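Local structure of response regulator (Xanthomonas campestris pv. campestris, 3QYY) at residues Pro42-Val47 with Ser132-Val137; Gly78-Gln83 with Ile96-Ser101. The protein contains a GGDEF domain that binds magnesium and cyclic di-GMP, and probably acts as a diguanylate cyclase joining two GTP molecules into cyclic di-GMP. All blocks are in the same frame, centred on the assembly; numbering follows the deposited sequence.

Contact 1: Pro42-Val47 with Ser132-Val137; sequences PFVLFV and SAVCEV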
# COMPACT_ATOMS: atom_id res chain seq x y z
N PRO B 42 22.27 -12.89 -17.01
CA PRO B 42 21.79 -11.60 -16.52
C PRO B 42 20.43 -11.66 -15.84
O PRO B 42 19.60 -12.51 -16.16
CB PRO B 42 21.75 -10.76 -17.79
CG PRO B 42 21.29 -11.76 -18.80
CD PRO B 42 22.17 -12.96 -18.48
N PHE B 43 20.21 -10.77 -14.89
CA PHE B 43 18.93 -10.71 -14.20
C PHE B 43 18.60 -9.29 -13.79
O PHE B 43 19.43 -8.58 -13.21
CB PHE B 43 18.92 -11.61 -12.96
CG PHE B 43 17.59 -11.61 -12.25
CD1 PHE B 43 17.49 -11.16 -10.93
CD2 PHE B 43 16.44 -12.02 -12.91
CE1 PHE B 43 16.25 -11.11 -10.29
CE2 PHE B 43 15.19 -11.97 -12.27
CZ PHE B 43 15.10 -11.51 -10.95
N VAL B 44 17.38 -8.87 -14.11
CA VAL B 44 16.90 -7.54 -13.78
C VAL B 44 15.61 -7.71 -12.99
O VAL B 44 14.71 -8.44 -13.41
CB VAL B 44 16.61 -6.72 -15.05
CG1 VAL B 44 16.22 -5.30 -14.67
CG2 VAL B 44 17.85 -6.72 -15.96
N LEU B 45 15.52 -7.04 -11.84
CA LEU B 45 14.33 -7.11 -11.00
C LEU B 45 13.57 -5.79 -11.06
O LEU B 45 14.17 -4.72 -10.94
CB LEU B 45 14.71 -7.40 -9.55
CG LEU B 45 13.55 -7.39 -8.54
CD1 LEU B 45 12.64 -8.60 -8.80
CD2 LEU B 45 14.10 -7.43 -7.12
N PHE B 46 12.26 -5.88 -11.26
CA PHE B 46 11.40 -4.70 -11.31
C PHE B 46 10.37 -4.76 -10.19
O PHE B 46 9.82 -5.82 -9.90
CB PHE B 46 10.63 -4.60 -12.63
CG PHE B 46 11.49 -4.48 -13.85
CD1 PHE B 46 11.96 -5.61 -14.50
CD2 PHE B 46 11.82 -3.22 -14.35
CE1 PHE B 46 12.73 -5.49 -15.66
CE2 PHE B 46 12.59 -3.09 -15.51
CZ PHE B 46 13.05 -4.23 -16.16
N VAL B 47 10.11 -3.62 -9.57
CA VAL B 47 9.08 -3.52 -8.53
C VAL B 47 8.08 -2.53 -9.11
O VAL B 47 8.45 -1.41 -9.46
CB VAL B 47 9.64 -2.97 -7.20
CG1 VAL B 47 8.48 -2.59 -6.26
CG2 VAL B 47 10.51 -4.03 -6.53
N SER B 132 13.70 -0.33 -11.07
CA SER B 132 14.50 -1.49 -11.46
C SER B 132 15.88 -1.52 -10.81
O SER B 132 16.41 -0.49 -10.37
CB SER B 132 14.66 -1.53 -12.98
OG SER B 132 15.39 -0.41 -13.46
N ALA B 133 16.45 -2.72 -10.74
CA ALA B 133 17.78 -2.94 -10.19
C ALA B 133 18.38 -4.13 -10.93
O ALA B 133 17.67 -5.09 -11.25
CB ALA B 133 17.70 -3.23 -8.69
N VAL B 134 19.68 -4.07 -11.21
CA VAL B 134 20.35 -5.15 -11.92
C VAL B 134 21.22 -5.98 -10.98
O VAL B 134 21.90 -5.44 -10.12
CB VAL B 134 21.23 -4.59 -13.07
CG1 VAL B 134 20.36 -3.85 -14.08
CG2 VAL B 134 22.29 -3.66 -12.50
N CYS B 135 21.18 -7.29 -11.15
CA CYS B 135 21.97 -8.17 -10.31
C CYS B 135 23.44 -8.08 -10.71
O CYS B 135 23.78 -8.06 -11.89
CB CYS B 135 21.49 -9.62 -10.44
SG CYS B 135 22.21 -10.76 -9.23
N GLU B 136 24.30 -8.02 -9.70
CA GLU B 136 25.74 -7.94 -9.91
C GLU B 136 26.41 -8.72 -8.79
O GLU B 136 25.84 -8.89 -7.72
CB GLU B 136 26.21 -6.48 -9.89
CG GLU B 136 25.65 -5.64 -11.03
CD GLU B 136 26.06 -4.18 -10.96
OE1 GLU B 136 25.70 -3.41 -11.87
OE2 GLU B 136 26.75 -3.80 -9.98
N VAL B 137 27.63 -9.20 -9.05
CA VAL B 137 28.37 -9.96 -8.05
C VAL B 137 28.47 -9.19 -6.74
O VAL B 137 28.66 -7.98 -6.73
CB VAL B 137 29.79 -10.31 -8.55
CG1 VAL B 137 30.57 -9.03 -8.82
CG2 VAL B 137 30.51 -11.18 -7.53
O HOH W 1 22.69 -9.13 -14.27
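Ser132 opens the pairing against Phe46: its CB lies 3.6 Å from CD2 of the Phe46 ring, approaching obliquely. The phenyl group turns anti to its own carbonyl carbon, which brings its CD2-CE2 side to the serine CB, as the two side chains stand on the same face of a non-hydrogen-bonded pair. Ser132 CA also makes a CA-H...O contact with Leu45 O at 3.3 Å.

Ala133 and Leu45 form the hydrogen-bonded pair. Leu45 N reaches Ala133 O at 3.0 Å with an N-H...O angle of 168°, whereas the return bond from Ala133 N to Leu45 O has the same length but is more bent, at 147°. Val134 faces Val44 as the next non-hydrogen-bonded pair, its CG1 lying 4.3 Å from Val44 CG2 on the face shared with Phe46 and Ser132. At Cys135 a last, nearly straight bond runs from its N to Phe43 O. Cys135 CB lies 4.1 Å from Phe43 CB, and also at the edge of that phenylalanine's ring, near its plane. A water extends this end of the ladder, accepting from Phe43 N and donating to Cys135 O at 2.8 Å.

The axes of 44-47 and 132-134 approach to 4.8 Å and run at 162°, antiparallel; they are parts of strands 44-50 and 128-134 in the mixed sheet of the GGDEF domain. Val44 and Phe46 pack on helix 102-116, while Leu45 meets helix 22-38 and Ala133 meets helix 141-157; strands 93-98 and 162-165 continue the sheet beyond this pair.

Contact 2: Gly78-Gln83 with Ile96-Ser101; sequences GWLGAQ and IGVHAS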
# COMPACT_ATOMS: atom_id res chain seq x y z
N GLY B 78 2.44 -12.42 -21.80
CA GLY B 78 2.47 -12.33 -23.25
C GLY B 78 3.83 -11.98 -23.83
O GLY B 78 4.05 -12.14 -25.03
N TRP B 79 4.75 -11.49 -23.00
CA TRP B 79 6.08 -11.15 -23.48
C TRP B 79 7.20 -11.74 -22.64
O TRP B 79 8.35 -11.83 -23.08
CB TRP B 79 6.25 -9.62 -23.58
CG TRP B 79 6.09 -8.85 -22.29
CD1 TRP B 79 4.98 -8.18 -21.87
CD2 TRP B 79 7.10 -8.61 -21.29
NE1 TRP B 79 5.23 -7.53 -20.68
CE2 TRP B 79 6.52 -7.78 -20.30
CE3 TRP B 79 8.44 -9.01 -21.15
CZ2 TRP B 79 7.24 -7.34 -19.18
CZ3 TRP B 79 9.15 -8.58 -20.02
CH2 TRP B 79 8.54 -7.75 -19.06
N LEU B 80 6.87 -12.15 -21.41
CA LEU B 80 7.87 -12.73 -20.52
C LEU B 80 8.51 -13.97 -21.12
O LEU B 80 7.86 -14.75 -21.82
CB LEU B 80 7.23 -13.09 -19.17
CG LEU B 80 6.89 -11.91 -18.26
CD1 LEU B 80 6.13 -12.41 -17.03
CD2 LEU B 80 8.17 -11.21 -17.84
N GLY B 81 9.80 -14.14 -20.84
CA GLY B 81 10.53 -15.28 -21.35
C GLY B 81 10.24 -16.53 -20.55
O GLY B 81 9.64 -16.47 -19.47
N ALA B 82 10.69 -17.68 -21.06
CA ALA B 82 10.47 -18.96 -20.40
C ALA B 82 11.08 -19.04 -19.01
O ALA B 82 10.63 -19.83 -18.17
CB ALA B 82 11.02 -20.08 -21.27
N GLN B 83 12.09 -18.22 -18.74
CA GLN B 83 12.74 -18.24 -17.44
C GLN B 83 12.44 -16.99 -16.63
O GLN B 83 12.90 -16.85 -15.49
CB GLN B 83 14.26 -18.39 -17.61
CG GLN B 83 14.93 -18.99 -16.40
CD GLN B 83 14.32 -20.31 -16.00
OE1 GLN B 83 14.27 -21.25 -16.80
NE2 GLN B 83 13.83 -20.40 -14.77
N ILE B 96 8.58 -8.23 -11.18
CA ILE B 96 8.83 -8.92 -12.43
C ILE B 96 10.33 -9.21 -12.51
O ILE B 96 11.16 -8.32 -12.30
CB ILE B 96 8.40 -8.08 -13.66
CG1 ILE B 96 6.87 -7.91 -13.67
CG2 ILE B 96 8.86 -8.75 -14.95
CD1 ILE B 96 6.31 -7.19 -14.90
N GLY B 97 10.66 -10.47 -12.79
CA GLY B 97 12.05 -10.87 -12.92
C GLY B 97 12.32 -11.18 -14.38
O GLY B 97 11.61 -11.99 -14.98
N VAL B 98 13.33 -10.53 -14.95
CA VAL B 98 13.67 -10.75 -16.35
C VAL B 98 15.13 -11.16 -16.50
O VAL B 98 16.03 -10.41 -16.12
CB VAL B 98 13.44 -9.48 -17.20
CG1 VAL B 98 13.83 -9.74 -18.65
CG2 VAL B 98 11.99 -9.04 -17.10
N HIS B 99 15.35 -12.35 -17.04
CA HIS B 99 16.71 -12.83 -17.26
C HIS B 99 17.18 -12.44 -18.65
O HIS B 99 17.18 -13.25 -19.58
CB HIS B 99 16.80 -14.35 -17.08
CG HIS B 99 16.86 -14.77 -15.64
ND1 HIS B 99 15.80 -15.35 -14.99
CD2 HIS B 99 17.86 -14.68 -14.73
CE1 HIS B 99 16.14 -15.60 -13.74
NE2 HIS B 99 17.38 -15.20 -13.55
N ALA B 100 17.57 -11.17 -18.77
CA ALA B 100 18.06 -10.60 -20.02
C ALA B 100 18.89 -9.37 -19.64
O ALA B 100 18.93 -8.99 -18.48
CB ALA B 100 16.89 -10.18 -20.89
N SER B 101 19.55 -8.76 -20.62
CA SER B 101 20.35 -7.57 -20.35
C SER B 101 19.42 -6.44 -19.92
O SER B 101 18.24 -6.42 -20.30
CB SER B 101 21.13 -7.16 -21.60
OG SER B 101 20.25 -6.72 -22.61
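Trp79 and Val98 cross at about a right angle, with the valine methyl CG2 at the edge of the indole, 4.1 Å from Trp79 CZ3. This is where the loop after helix 62-77 packs against strand 93-98, the second strand of the GGDEF beta-hairpin formed with strand 85-90. The six-membered end of the indole also nears Ile96, whose CG2 lies 4.2 Å from Trp79 CH2. Chi1 of 60° sets the ring between the backbone N and carbonyl carbon of Trp79, and the far end of the indole swings in to the strand.

Leu80 lies over one face of the indole. Its CD2 sits 3.5 Å above the ring plane, over the periphery of the ring system, and also touches Ile96 CG2 at 3.9 Å, the two side chains crossing obliquely. Ile96 and Val98 thus present their CG2 methyls to one apolar patch, which Trp112 of helix 102-116 extends by meeting the Trp79 ring.

At the other end the chemistry becomes polar. The amide plane of Gln83 is turned 60° from the His99 ring, and Gln83 CG passes 4.0 Å from His99 ND1. Asp84 takes the backbone N-H of both Gly81 and His99, tying loop and strand end together. His99 ND1 donates to the backbone Gln83 O at 3.3 Å; that oxygen lies within 9° of the imidazole plane, but the donor stands well above the carbonyl plane.

Contact 1 belongs to the sheet interior: six of its eight touching residues are buried, and paired backbone atoms carry it. Contact 2 is only partly buried, and joins a loop to a strand through apolar side chains plus one hydrogen bond from an imidazole to a backbone carbonyl. The two meet because strands 44-50 and 93-98 are neighbours: Val44 N lies 2.9 Å from Val98 O, and Phe46 N 2.9 Å from Ile96 O, both probable hydrogen bonds. At the sheet end, Phe43 CD2 packs 3.4 Å from His99 NE2, connecting the aromatic group of contact 1 to the polar end of contact 2. Along the chain, contact 2 is nested within the loop closed by contact 1.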